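Local coordinates for protein ApaG (Shewanella oneidensis, PDB 1TZA) that is of unknown function but belongs to the ApaG family, whose all-beta domain is related to the immunoglobulin-like E-set folds, at residues A44-R49 and Y100-E105; S7-V12 and T35-G40; D25-F30 and G86-T91; T54-K59 and T91-M96; V12-I17 and K115-A120. All coordinates share one frame; numbering follows the deposited sequence.

Contact 1: residues A44-R49 and Y100-E105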
# COMPACT_ATOMS: atom_id res chain seq x y z
N ALA A 44 -19.43 -0.53 -19.22
CA ALA A 44 -19.58 -1.47 -18.11
C ALA A 44 -19.14 -0.81 -16.81
O ALA A 44 -18.07 -0.20 -16.73
CB ALA A 44 -18.75 -2.72 -18.37
N LYS A 45 -19.99 -0.93 -15.79
CA LYS A 45 -19.72 -0.34 -14.49
C LYS A 45 -19.36 -1.38 -13.44
O LYS A 45 -20.10 -2.35 -13.23
CB LYS A 45 -20.94 0.45 -14.04
CG LYS A 45 -20.79 1.20 -12.74
CD LYS A 45 -22.09 1.93 -12.44
CE LYS A 45 -22.03 2.68 -11.14
NZ LYS A 45 -23.34 3.30 -10.84
N LEU A 46 -18.22 -1.17 -12.79
CA LEU A 46 -17.74 -2.08 -11.75
C LEU A 46 -18.43 -1.72 -10.44
O LEU A 46 -18.14 -0.69 -9.84
CB LEU A 46 -16.22 -1.95 -11.61
CG LEU A 46 -15.49 -2.99 -10.76
CD1 LEU A 46 -13.99 -2.96 -11.08
CD2 LEU A 46 -15.75 -2.73 -9.29
N GLU A 47 -19.35 -2.56 -9.98
CA GLU A 47 -20.07 -2.28 -8.75
C GLU A 47 -19.50 -2.92 -7.49
O GLU A 47 -19.42 -2.28 -6.44
CB GLU A 47 -21.55 -2.66 -8.90
CG GLU A 47 -22.30 -1.73 -9.84
CD GLU A 47 -23.80 -1.99 -9.85
OE1 GLU A 47 -24.55 -1.10 -10.31
OE2 GLU A 47 -24.22 -3.08 -9.42
N THR A 48 -19.11 -4.19 -7.58
CA THR A 48 -18.56 -4.89 -6.42
C THR A 48 -17.30 -5.70 -6.70
O THR A 48 -16.94 -5.96 -7.84
CB THR A 48 -19.57 -5.90 -5.84
OG1 THR A 48 -19.83 -6.90 -6.82
CG2 THR A 48 -20.86 -5.21 -5.44
N ARG A 49 -16.64 -6.10 -5.62
CA ARG A 49 -15.45 -6.92 -5.74
C ARG A 49 -15.57 -7.99 -4.68
O ARG A 49 -16.23 -7.81 -3.66
CB ARG A 49 -14.18 -6.10 -5.52
CG ARG A 49 -14.04 -5.46 -4.16
CD ARG A 49 -12.64 -4.86 -3.98
NE ARG A 49 -12.66 -3.62 -3.20
CZ ARG A 49 -12.92 -3.55 -1.89
NH1 ARG A 49 -13.17 -4.65 -1.20
NH2 ARG A 49 -12.92 -2.38 -1.29
N TYR A 100 -15.34 -9.45 -9.94
CA TYR A 100 -15.85 -8.09 -9.86
C TYR A 100 -17.29 -8.17 -10.31
O TYR A 100 -17.59 -8.80 -11.33
CB TYR A 100 -15.09 -7.16 -10.83
CG TYR A 100 -13.69 -6.82 -10.41
CD1 TYR A 100 -13.41 -6.37 -9.12
CD2 TYR A 100 -12.63 -6.90 -11.32
CE1 TYR A 100 -12.12 -6.00 -8.74
CE2 TYR A 100 -11.34 -6.52 -10.96
CZ TYR A 100 -11.09 -6.07 -9.66
OH TYR A 100 -9.82 -5.67 -9.30
N GLY A 101 -18.20 -7.57 -9.55
CA GLY A 101 -19.60 -7.60 -9.95
C GLY A 101 -19.84 -6.46 -10.92
O GLY A 101 -19.92 -5.30 -10.50
N MSE A 102 -19.96 -6.77 -12.20
CA MSE A 102 -20.19 -5.74 -13.22
C MSE A 102 -21.66 -5.57 -13.60
O MSE A 102 -22.46 -6.49 -13.43
CB MSE A 102 -19.43 -6.08 -14.52
CG MSE A 102 -17.97 -6.49 -14.35
SE MSE A 102 -16.81 -5.07 -13.76
CE MSE A 102 -17.26 -3.71 -15.08
N VAL A 103 -22.00 -4.39 -14.11
CA VAL A 103 -23.34 -4.11 -14.58
C VAL A 103 -23.16 -3.31 -15.87
O VAL A 103 -22.33 -2.41 -15.93
CB VAL A 103 -24.19 -3.30 -13.56
CG1 VAL A 103 -23.51 -1.98 -13.23
CG2 VAL A 103 -25.59 -3.04 -14.14
N SER A 104 -23.92 -3.67 -16.90
CA SER A 104 -23.81 -2.99 -18.19
C SER A 104 -24.79 -1.84 -18.34
O SER A 104 -25.75 -1.72 -17.57
CB SER A 104 -24.04 -3.99 -19.33
OG SER A 104 -25.38 -4.45 -19.33
N GLU A 105 -24.54 -1.00 -19.33
CA GLU A 105 -25.39 0.14 -19.63
C GLU A 105 -26.83 -0.36 -19.75
O GLU A 105 -27.77 0.30 -19.31
CB GLU A 105 -24.96 0.77 -20.96
CG GLU A 105 -25.73 2.01 -21.37
CD GLU A 105 -25.15 3.28 -20.77
OE1 GLU A 105 -23.99 3.62 -21.11
OE2 GLU A 105 -25.84 3.93 -19.96
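Leu46 lays its CD1 methyl over one face of the Tyr100 ring, almost above its centre, 4.0 Å from the centroid and 13° off the normal, a CH-pi contact. At the rim of the same ring, close to its plane, stand Arg49 CB and Thr48 O. Met102, a selenomethionine, folds back on itself at chi2 (-68°) and chi3 (-52°), which lays SE 3.8 Å from Leu46 CB and CE 3.7 Å from Ala44 CB; a flexible, apolar chain suits this bent course. On the other face of the sheet Val103 CG1 rests against the carboxylate end of Glu47, 3.2 Å from OE1. A classic beta bulge shifts the antiparallel register by one residue: Gly101 O accepts from both Glu47 N (2.8 Å) and Thr48 N (3.2 Å), and a CB on Gly101 would collide with Thr48 OG1. Strand 109-120 flanks strand 93-104, with Phe110 touching Met102, while Ile8 and Ile36 from strands 8-19 and 28-38 close over the Met102 and Leu46 face.

Contact 2: residues S7-V12 and T35-G40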
# COMPACT_ATOMS: atom_id res chain seq x y z
N SER A 7 -16.71 -9.84 -22.35
CA SER A 7 -16.49 -8.42 -22.62
C SER A 7 -15.41 -7.76 -21.79
O SER A 7 -14.87 -6.73 -22.18
CB SER A 7 -17.80 -7.64 -22.45
OG SER A 7 -18.23 -7.65 -21.11
N ILE A 8 -15.07 -8.35 -20.64
CA ILE A 8 -14.06 -7.75 -19.78
C ILE A 8 -12.86 -8.66 -19.48
O ILE A 8 -13.03 -9.82 -19.11
CB ILE A 8 -14.68 -7.30 -18.46
CG1 ILE A 8 -15.88 -6.40 -18.74
CG2 ILE A 8 -13.66 -6.55 -17.63
CD1 ILE A 8 -16.65 -6.01 -17.51
N ARG A 9 -11.66 -8.11 -19.65
CA ARG A 9 -10.42 -8.84 -19.38
C ARG A 9 -9.67 -8.16 -18.24
O ARG A 9 -9.54 -6.94 -18.21
CB ARG A 9 -9.54 -8.87 -20.63
CG ARG A 9 -8.19 -9.55 -20.40
CD ARG A 9 -7.35 -9.63 -21.68
NE ARG A 9 -7.16 -8.32 -22.30
CZ ARG A 9 -6.18 -8.04 -23.15
NH1 ARG A 9 -5.29 -8.97 -23.48
NH2 ARG A 9 -6.08 -6.82 -23.69
N VAL A 10 -9.16 -8.96 -17.30
CA VAL A 10 -8.44 -8.41 -16.17
C VAL A 10 -6.95 -8.79 -16.17
O VAL A 10 -6.59 -9.97 -16.24
CB VAL A 10 -9.09 -8.87 -14.84
CG1 VAL A 10 -8.41 -8.20 -13.66
CG2 VAL A 10 -10.58 -8.54 -14.85
N GLU A 11 -6.08 -7.79 -16.10
CA GLU A 11 -4.64 -7.99 -16.09
C GLU A 11 -4.09 -7.43 -14.78
O GLU A 11 -4.57 -6.42 -14.28
CB GLU A 11 -4.00 -7.28 -17.29
CG GLU A 11 -4.53 -7.78 -18.63
CD GLU A 11 -3.90 -7.08 -19.83
OE1 GLU A 11 -4.12 -7.55 -20.97
OE2 GLU A 11 -3.21 -6.07 -19.64
N VAL A 12 -3.08 -8.08 -14.22
CA VAL A 12 -2.56 -7.62 -12.95
C VAL A 12 -1.06 -7.79 -12.74
O VAL A 12 -0.47 -8.79 -13.17
CB VAL A 12 -3.29 -8.35 -11.79
CG1 VAL A 12 -3.18 -9.84 -11.99
CG2 VAL A 12 -2.69 -7.96 -10.44
N THR A 35 -5.77 -3.86 -14.00
CA THR A 35 -6.18 -3.18 -15.23
C THR A 35 -7.40 -3.96 -15.69
O THR A 35 -7.33 -5.17 -15.89
CB THR A 35 -5.10 -3.24 -16.32
OG1 THR A 35 -3.94 -2.51 -15.88
CG2 THR A 35 -5.62 -2.60 -17.62
N ILE A 36 -8.51 -3.25 -15.82
CA ILE A 36 -9.77 -3.83 -16.23
C ILE A 36 -10.14 -3.27 -17.59
O ILE A 36 -10.56 -2.12 -17.72
CB ILE A 36 -10.84 -3.51 -15.18
CG1 ILE A 36 -10.38 -4.06 -13.82
CG2 ILE A 36 -12.16 -4.11 -15.57
CD1 ILE A 36 -10.90 -3.29 -12.63
N ILE A 37 -9.97 -4.09 -18.62
CA ILE A 37 -10.26 -3.68 -19.99
C ILE A 37 -11.65 -4.08 -20.46
O ILE A 37 -12.05 -5.25 -20.36
CB ILE A 37 -9.24 -4.30 -20.97
CG1 ILE A 37 -7.82 -4.09 -20.44
CG2 ILE A 37 -9.37 -3.64 -22.34
CD1 ILE A 37 -6.77 -4.80 -21.25
N ASN A 38 -12.40 -3.10 -20.95
CA ASN A 38 -13.74 -3.36 -21.45
C ASN A 38 -13.68 -3.43 -22.97
O ASN A 38 -13.63 -2.40 -23.65
CB ASN A 38 -14.70 -2.26 -21.01
CG ASN A 38 -16.06 -2.37 -21.68
OD1 ASN A 38 -16.54 -3.46 -21.97
ND2 ASN A 38 -16.69 -1.23 -21.91
N LEU A 39 -13.66 -4.66 -23.48
CA LEU A 39 -13.59 -4.91 -24.91
C LEU A 39 -14.99 -4.96 -25.51
O LEU A 39 -15.15 -5.18 -26.71
CB LEU A 39 -12.85 -6.23 -25.16
CG LEU A 39 -11.42 -6.30 -24.62
CD1 LEU A 39 -10.86 -7.70 -24.78
CD2 LEU A 39 -10.56 -5.29 -25.37
N GLY A 40 -16.00 -4.75 -24.67
CA GLY A 40 -17.37 -4.77 -25.13
C GLY A 40 -17.73 -3.58 -26.01
O GLY A 40 -16.94 -2.65 -26.18
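Ile37 leans against Arg9, the two side chains side by side and pointing the same way, with Ile37 CD1 3.2 Å from Arg9 NH2. The methyl comes at the guanidinium obliquely, while Glu11 OE1 stands over the centre of one guanidinium face, 3.1 Å from Arg9 NH1, so the salt bridge is electrostatic rather than a directed bond. Long, flexible ends suit this outer face, where Arg9 is exposed. On the opposite face Ile8 CG2 meets Ile36 CG2 at 3.5 Å, branched apolar chains filling the interior side. The strands carrying these side chains are held by regular antiparallel bonds, including Ile37 N to Arg9 O at 2.9 Å and Glu11 N to Thr35 O at 2.9 Å. Where the pairing ends, Leu39 N reaches Ser7 O (2.7 Å), and Asn38 takes over the turn: with CG on the far side from its own N (chi1 171°), its OD1 accepts from Gly40 N at 3.0 Å, the donor standing out of the amide plane, while its ND2 donates to Gln42 O. A leucine in place of Asn38 would probably leave Gly40 N and Gln42 O without these partners and set the turn free to shift. Ser7 OG is bonded to Leu4 O. These are the features of an antiparallel beta hairpin, strands 8-19 and 28-38, with an Asx turn at Asn38 where strand 28-38 ends, beside the start of strand 8-19.

Contact 3: residues D25-F30 and G86-T91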
# COMPACT_ATOMS: atom_id res chain seq x y z
N ASP A 25 5.09 -11.41 14.91
CA ASP A 25 3.98 -11.44 13.98
C ASP A 25 4.48 -10.94 12.64
O ASP A 25 4.63 -9.74 12.44
CB ASP A 25 2.84 -10.57 14.48
CG ASP A 25 2.29 -11.04 15.80
OD1 ASP A 25 1.67 -12.13 15.84
OD2 ASP A 25 2.50 -10.34 16.82
N GLU A 26 4.75 -11.88 11.75
CA GLU A 26 5.23 -11.55 10.42
C GLU A 26 4.13 -10.89 9.61
O GLU A 26 2.99 -11.35 9.61
CB GLU A 26 5.71 -12.82 9.69
CG GLU A 26 6.97 -13.43 10.27
CD GLU A 26 7.35 -14.74 9.60
OE1 GLU A 26 7.33 -14.81 8.35
OE2 GLU A 26 7.69 -15.71 10.32
N LYS A 27 4.49 -9.80 8.94
CA LYS A 27 3.55 -9.06 8.09
C LYS A 27 4.31 -8.56 6.87
O LYS A 27 5.41 -8.02 6.99
CB LYS A 27 2.95 -7.86 8.84
CG LYS A 27 2.07 -8.21 10.03
CD LYS A 27 1.73 -6.94 10.81
CE LYS A 27 1.11 -7.25 12.18
NZ LYS A 27 -0.24 -7.88 12.08
N TYR A 28 3.71 -8.73 5.70
CA TYR A 28 4.34 -8.29 4.47
C TYR A 28 3.35 -7.49 3.64
O TYR A 28 2.30 -8.00 3.24
CB TYR A 28 4.85 -9.50 3.68
CG TYR A 28 5.75 -10.39 4.50
CD1 TYR A 28 5.23 -11.40 5.30
CD2 TYR A 28 7.13 -10.20 4.49
CE1 TYR A 28 6.07 -12.20 6.09
CE2 TYR A 28 7.97 -10.99 5.27
CZ TYR A 28 7.43 -11.99 6.06
OH TYR A 28 8.27 -12.76 6.84
N LEU A 29 3.68 -6.22 3.39
CA LEU A 29 2.82 -5.32 2.62
C LEU A 29 3.07 -5.40 1.11
O LEU A 29 4.18 -5.17 0.64
CB LEU A 29 2.99 -3.87 3.09
CG LEU A 29 2.26 -2.82 2.23
CD1 LEU A 29 0.74 -3.01 2.36
CD2 LEU A 29 2.64 -1.41 2.68
N PHE A 30 2.02 -5.73 0.38
CA PHE A 30 2.08 -5.84 -1.08
C PHE A 30 1.14 -4.85 -1.73
O PHE A 30 0.13 -4.46 -1.14
CB PHE A 30 1.65 -7.24 -1.53
CG PHE A 30 2.67 -8.32 -1.28
CD1 PHE A 30 3.71 -8.52 -2.19
CD2 PHE A 30 2.56 -9.15 -0.16
CE1 PHE A 30 4.64 -9.55 -1.98
CE2 PHE A 30 3.48 -10.18 0.05
CZ PHE A 30 4.53 -10.38 -0.87
N GLY A 86 -3.73 -2.69 -2.16
CA GLY A 86 -2.72 -3.54 -1.56
C GLY A 86 -3.26 -4.47 -0.50
O GLY A 86 -4.45 -4.46 -0.20
N THR A 87 -2.38 -5.29 0.06
CA THR A 87 -2.80 -6.21 1.10
C THR A 87 -1.59 -6.62 1.92
O THR A 87 -0.46 -6.56 1.43
CB THR A 87 -3.44 -7.47 0.51
OG1 THR A 87 -4.00 -8.25 1.57
CG2 THR A 87 -2.40 -8.30 -0.22
N VAL A 88 -1.84 -7.04 3.16
CA VAL A 88 -0.77 -7.47 4.06
C VAL A 88 -0.87 -8.97 4.32
O VAL A 88 -1.90 -9.44 4.78
CB VAL A 88 -0.86 -6.74 5.42
CG1 VAL A 88 0.15 -7.35 6.39
CG2 VAL A 88 -0.58 -5.26 5.25
N LEU A 89 0.19 -9.72 4.02
CA LEU A 89 0.16 -11.16 4.26
C LEU A 89 1.00 -11.54 5.46
O LEU A 89 1.94 -10.83 5.81
CB LEU A 89 0.71 -11.93 3.05
CG LEU A 89 -0.11 -11.99 1.77
CD1 LEU A 89 0.64 -12.88 0.78
CD2 LEU A 89 -1.50 -12.55 2.05
N ASP A 90 0.67 -12.66 6.09
CA ASP A 90 1.46 -13.12 7.23
C ASP A 90 2.60 -14.03 6.77
O ASP A 90 3.37 -14.53 7.58
CB ASP A 90 0.58 -13.85 8.28
CG ASP A 90 -0.26 -14.96 7.68
OD1 ASP A 90 0.09 -15.48 6.59
OD2 ASP A 90 -1.28 -15.32 8.30
N THR A 91 2.69 -14.25 5.45
CA THR A 91 3.76 -15.05 4.84
C THR A 91 4.29 -14.29 3.62
O THR A 91 3.56 -13.52 3.02
CB THR A 91 3.27 -16.46 4.38
OG1 THR A 91 2.13 -16.31 3.51
CG2 THR A 91 2.89 -17.32 5.58
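Tyr28 turns the edge of its ring to segment 86-91: the Leu89 and Asp90 carbonyl oxygens lie near the ring plane, Leu89 O 3.4 Å from CD1, while Thr91 C approaches obliquely, 3.5 Å from CD1. At the far end OH donates to Glu26 OE1 (2.7 Å), meeting it from above the carboxylate plane, which helps fix the phenol to the loop leading into its strand. Phe30 has Thr87 O at its edge, and Leu89 CD1 meets its CE2 at 4.0 Å, the two side chains crossing at about a right angle. Strands 28-38 and 79-89 are antiparallel neighbours, with 28-38 the central strand of a three-stranded sheet. Tyr28 and Phe30 point from it to the side where Leu119 of strand 109-120 packs, and large rings suit that buried interior. Two backbone bonds hold Phe30 to Thr87, one of them Phe30 N to Thr87 O at 2.8 Å. Gly86 lies so near Phe30 O that any CB would clash. On the sheet's opposite face, Leu29 has CG turned away from its own N (chi1 173°), and CD1 reaches Val88 CG2 at 3.9 Å; there Val88 also packs on Val88 of the second subunit.

Contact 4: residues T54-K59 and T91-M96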
# COMPACT_ATOMS: atom_id res chain seq x y z
N THR A 54 -5.01 -15.95 0.01
CA THR A 54 -4.43 -17.11 0.67
C THR A 54 -2.94 -16.96 0.94
O THR A 54 -2.18 -16.61 0.04
CB THR A 54 -4.64 -18.36 -0.20
OG1 THR A 54 -6.03 -18.45 -0.57
CG2 THR A 54 -4.23 -19.62 0.55
N ASP A 55 -2.52 -17.23 2.18
CA ASP A 55 -1.10 -17.14 2.51
C ASP A 55 -0.45 -18.48 2.15
O ASP A 55 -1.13 -19.41 1.72
CB ASP A 55 -0.87 -16.80 4.00
CG ASP A 55 -1.32 -17.91 4.96
OD1 ASP A 55 -1.54 -19.06 4.52
OD2 ASP A 55 -1.44 -17.63 6.17
N ALA A 56 0.87 -18.58 2.31
CA ALA A 56 1.59 -19.79 1.96
C ALA A 56 1.06 -21.08 2.59
O ALA A 56 1.29 -22.15 2.05
CB ALA A 56 3.08 -19.62 2.30
N ASN A 57 0.33 -20.96 3.70
CA ASN A 57 -0.20 -22.12 4.41
C ASN A 57 -1.65 -22.46 4.11
O ASN A 57 -2.23 -23.33 4.76
CB ASN A 57 -0.05 -21.93 5.91
CG ASN A 57 1.39 -22.00 6.36
OD1 ASN A 57 1.89 -21.13 7.08
ND2 ASN A 57 2.09 -23.06 5.93
N GLY A 58 -2.24 -21.78 3.15
CA GLY A 58 -3.63 -22.05 2.83
C GLY A 58 -4.63 -21.29 3.69
O GLY A 58 -5.84 -21.39 3.47
N LYS A 59 -4.14 -20.53 4.66
CA LYS A 59 -5.02 -19.75 5.53
C LYS A 59 -5.57 -18.62 4.67
O LYS A 59 -4.83 -17.77 4.18
CB LYS A 59 -4.22 -19.18 6.71
CG LYS A 59 -5.01 -19.13 8.00
CD LYS A 59 -5.72 -17.80 8.20
CE LYS A 59 -4.72 -16.70 8.46
NZ LYS A 59 -3.72 -17.12 9.48
N THR A 91 2.69 -14.25 5.45
CA THR A 91 3.76 -15.05 4.84
C THR A 91 4.29 -14.29 3.62
O THR A 91 3.56 -13.52 3.02
CB THR A 91 3.27 -16.46 4.38
OG1 THR A 91 2.13 -16.31 3.51
CG2 THR A 91 2.89 -17.32 5.58
N PRO A 92 5.57 -14.49 3.26
CA PRO A 92 6.16 -13.80 2.11
C PRO A 92 5.64 -14.26 0.75
O PRO A 92 6.04 -13.74 -0.29
CB PRO A 92 7.66 -14.06 2.28
CG PRO A 92 7.69 -15.39 2.95
CD PRO A 92 6.60 -15.26 3.99
N PHE A 93 4.76 -15.25 0.77
CA PHE A 93 4.16 -15.75 -0.46
C PHE A 93 2.69 -15.99 -0.23
O PHE A 93 2.27 -16.37 0.86
CB PHE A 93 4.79 -17.07 -0.89
CG PHE A 93 4.09 -17.70 -2.07
CD1 PHE A 93 4.25 -17.17 -3.35
CD2 PHE A 93 3.24 -18.78 -1.90
CE1 PHE A 93 3.56 -17.71 -4.45
CE2 PHE A 93 2.55 -19.33 -2.98
CZ PHE A 93 2.71 -18.80 -4.26
N GLY A 94 1.90 -15.78 -1.28
CA GLY A 94 0.47 -15.98 -1.19
C GLY A 94 -0.16 -15.84 -2.56
O GLY A 94 0.51 -15.48 -3.54
N ILE A 95 -1.47 -16.09 -2.63
CA ILE A 95 -2.22 -16.00 -3.88
C ILE A 95 -3.53 -15.23 -3.72
O ILE A 95 -4.17 -15.25 -2.67
CB ILE A 95 -2.55 -17.42 -4.41
CG1 ILE A 95 -1.27 -18.21 -4.63
CG2 ILE A 95 -3.34 -17.33 -5.69
CD1 ILE A 95 -0.33 -17.60 -5.64
N MSE A 96 -3.93 -14.54 -4.78
CA MSE A 96 -5.18 -13.80 -4.78
C MSE A 96 -6.00 -14.11 -6.03
O MSE A 96 -5.45 -14.35 -7.11
CB MSE A 96 -4.91 -12.29 -4.72
CG MSE A 96 -4.59 -11.74 -3.33
SE MSE A 96 -4.41 -9.79 -3.39
CE MSE A 96 -6.30 -9.25 -3.35
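This is an end-of-strand contact: the last residues of strand 44-55 pair with the start of strand 93-104, and the turn after them packs beside it. Thr54 and Ile95 form an antiparallel hydrogen-bonded pair, Thr54 N to Ile95 O at 2.9 Å and Ile95 N to Thr54 O at 2.8 Å. Next comes Asp55 opposite Gly94, 4.2 Å between CA atoms; a CB on Gly94 would strike Thr54 O, so glycine suits. Thr91 crosses Asp55 at about a right angle, its OG1 3.1 Å from Asp55 CB, and the same hydroxyl donates to Phe93 O (2.7 Å). Small Ala56 brings CB to the edge of the Phe93 ring. Asp55 has CG set between its backbone N and carbonyl carbon (chi1 67°), which swings the carboxylate back over the turn. There OD1 accepts from Asn57 N (2.8 Å) and Lys59 N (3.0 Å), which arrive from opposite faces of the carboxylate plane. With an alanine at Asp55, the amides of Asn57 and Lys59 would probably lose their shared acceptor and the turn be freer to flex. Lys59 NZ makes a salt bridge with Asp90, probably offsetting the closeness of the Asp90 and Asp55 carboxylates. Gly58 N bonds to Asp55 O, and a CB at its positive phi would crowd the preceding carbonyl O. This type I turn, combined with an Asx turn, joins strands 44-55 and 60-66 as a beta hairpin.

Contact 5: residues V12-I17 and K115-A120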
# COMPACT_ATOMS: atom_id res chain seq x y z
N VAL A 12 -3.08 -8.08 -14.22
CA VAL A 12 -2.56 -7.62 -12.95
C VAL A 12 -1.06 -7.79 -12.74
O VAL A 12 -0.47 -8.79 -13.17
CB VAL A 12 -3.29 -8.35 -11.79
CG1 VAL A 12 -3.18 -9.84 -11.99
CG2 VAL A 12 -2.69 -7.96 -10.44
N LYS A 13 -0.46 -6.80 -12.09
CA LYS A 13 0.95 -6.85 -11.75
C LYS A 13 1.02 -6.53 -10.24
O LYS A 13 0.16 -5.83 -9.70
CB LYS A 13 1.76 -5.86 -12.59
CG LYS A 13 1.18 -4.46 -12.71
CD LYS A 13 1.99 -3.62 -13.69
CE LYS A 13 1.39 -2.22 -13.90
NZ LYS A 13 2.13 -1.44 -14.95
N THR A 14 2.03 -7.07 -9.56
CA THR A 14 2.16 -6.85 -8.13
C THR A 14 3.55 -6.41 -7.73
O THR A 14 4.49 -6.50 -8.51
CB THR A 14 1.83 -8.11 -7.34
OG1 THR A 14 2.78 -9.13 -7.68
CG2 THR A 14 0.43 -8.59 -7.66
N GLU A 15 3.68 -5.98 -6.48
CA GLU A 15 4.95 -5.51 -5.97
C GLU A 15 5.05 -5.62 -4.45
O GLU A 15 4.09 -5.30 -3.72
CB GLU A 15 5.13 -4.06 -6.40
CG GLU A 15 6.47 -3.45 -6.08
CD GLU A 15 6.53 -2.00 -6.50
OE1 GLU A 15 6.27 -1.73 -7.69
OE2 GLU A 15 6.81 -1.14 -5.64
N TYR A 16 6.20 -6.09 -3.97
CA TYR A 16 6.39 -6.22 -2.54
C TYR A 16 6.82 -4.85 -2.08
O TYR A 16 7.86 -4.33 -2.51
CB TYR A 16 7.48 -7.24 -2.21
CG TYR A 16 7.87 -7.25 -0.75
CD1 TYR A 16 6.90 -7.39 0.24
CD2 TYR A 16 9.20 -7.15 -0.36
CE1 TYR A 16 7.24 -7.41 1.59
CE2 TYR A 16 9.56 -7.17 1.00
CZ TYR A 16 8.57 -7.30 1.97
OH TYR A 16 8.91 -7.32 3.30
N ILE A 17 6.03 -4.24 -1.20
CA ILE A 17 6.37 -2.92 -0.74
C ILE A 17 7.30 -2.89 0.47
O ILE A 17 8.44 -2.45 0.36
CB ILE A 17 5.09 -2.12 -0.43
CG1 ILE A 17 4.17 -2.14 -1.65
CG2 ILE A 17 5.45 -0.69 -0.06
CD1 ILE A 17 4.85 -1.66 -2.95
N LYS A 115 -8.28 -13.94 -12.48
CA LYS A 115 -7.46 -15.14 -12.39
C LYS A 115 -6.52 -15.07 -11.21
O LYS A 115 -6.10 -13.99 -10.79
CB LYS A 115 -6.64 -15.34 -13.67
CG LYS A 115 -7.47 -15.42 -14.93
CD LYS A 115 -8.44 -16.60 -14.91
CE LYS A 115 -9.24 -16.68 -16.21
NZ LYS A 115 -10.30 -17.74 -16.18
N PRO A 116 -6.16 -16.23 -10.65
CA PRO A 116 -5.24 -16.21 -9.51
C PRO A 116 -3.86 -15.67 -9.89
O PRO A 116 -3.32 -15.99 -10.95
CB PRO A 116 -5.20 -17.68 -9.07
CG PRO A 116 -5.55 -18.44 -10.32
CD PRO A 116 -6.65 -17.60 -10.91
N PHE A 117 -3.31 -14.81 -9.03
CA PHE A 117 -1.99 -14.24 -9.24
C PHE A 117 -1.26 -14.29 -7.90
O PHE A 117 -1.88 -14.27 -6.84
CB PHE A 117 -2.09 -12.79 -9.78
CG PHE A 117 -2.85 -11.85 -8.88
CD1 PHE A 117 -2.21 -11.20 -7.82
CD2 PHE A 117 -4.19 -11.59 -9.11
CE1 PHE A 117 -2.91 -10.30 -6.99
CE2 PHE A 117 -4.91 -10.70 -8.29
CZ PHE A 117 -4.26 -10.05 -7.23
N ARG A 118 0.06 -14.37 -7.96
CA ARG A 118 0.89 -14.48 -6.78
C ARG A 118 1.33 -13.18 -6.15
O ARG A 118 1.26 -12.11 -6.75
CB ARG A 118 2.15 -15.28 -7.13
CG ARG A 118 2.77 -14.85 -8.46
CD ARG A 118 4.04 -14.03 -8.32
NE ARG A 118 5.19 -14.86 -7.96
CZ ARG A 118 6.44 -14.60 -8.33
NH1 ARG A 118 6.71 -13.53 -9.07
NH2 ARG A 118 7.42 -15.41 -7.96
N LEU A 119 1.77 -13.31 -4.90
CA LEU A 119 2.31 -12.21 -4.13
C LEU A 119 3.57 -12.86 -3.58
O LEU A 119 3.49 -13.89 -2.92
CB LEU A 119 1.35 -11.82 -3.00
CG LEU A 119 0.02 -11.17 -3.42
CD1 LEU A 119 -0.85 -10.88 -2.20
CD2 LEU A 119 0.30 -9.90 -4.18
N ALA A 120 4.73 -12.30 -3.87
CA ALA A 120 5.95 -12.90 -3.37
C ALA A 120 7.06 -11.89 -3.19
O ALA A 120 7.24 -10.99 -4.02
CB ALA A 120 6.41 -14.04 -4.31
O HOH W 1 5.25 -9.61 -5.97
O HOH W 2 1.69 -11.28 -9.63
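With chi1 at 55°, Val12 holds CG1 between its own N and carbonyl carbon and CG2 on the far side from N, and both methyls come down on Phe117, whose own chi1 of 59° raises the ring to meet them. The contact lies where an edge strand of one sheet of a beta sandwich, 8-19, comes close to strand 109-120 of the other, the segments running nearly parallel with axes 6.8 Å apart. Val12 CG2 sits over the middle of the Phe117 ring, 3.9 Å from the centroid and 2° off the normal, a CH-pi contact, while CG1 touches CD2 at 3.5 Å. A branched residue suits this place because one methyl covers the ring face while the other meets CD2. Thr14 continues the apolar surface with CG2, which comes obliquely to Phe117 CD1 and also meets Leu119 CD2, each at 3.7 Å. Leu119 fits the layer between the sheets, where its side chain also reaches Thr87 and Leu89 of strand 79-89. Met96 of the adjacent strand 93-104 also touches Phe117. Threonine serves two needs, since its methyl joins the packing while its hydroxyl turns to solvent molecules that bridge the strands. One water bonded to Thr14 OG1 donates to Ala120 O, and a second, 3.1 Å from Thr14 OG1, donates to Arg118 O at 3.0 Å.

In the fold
The five contacts outline a two-sheet sandwich. Contacts 2 and 3 pair strands within the three-stranded sheet on strand 28-38, their centres about 27 Å apart, whereas contacts 1 and 4 tie opposite ends of strands 44-55 and 93-104, centres also about 27 Å apart. Contact 5 links the sheets. At one end contact 1 packs on contact 2, Met102 CE 3.4 Å from Ile8 CD1. At the other, contacts 3 and 4 share Thr91, with centres about 9 Å apart, joined by the Asp90-Lys59 salt bridge; contact 5 adjoins both through probable hydrogen bonds, Leu29 O to Ile17 N (2.8 Å) and Gly94 O to Leu119 N (2.9 Å). A cacodylate ion, probably from crystallisation, lies about 4 Å from the Leu29 side chain.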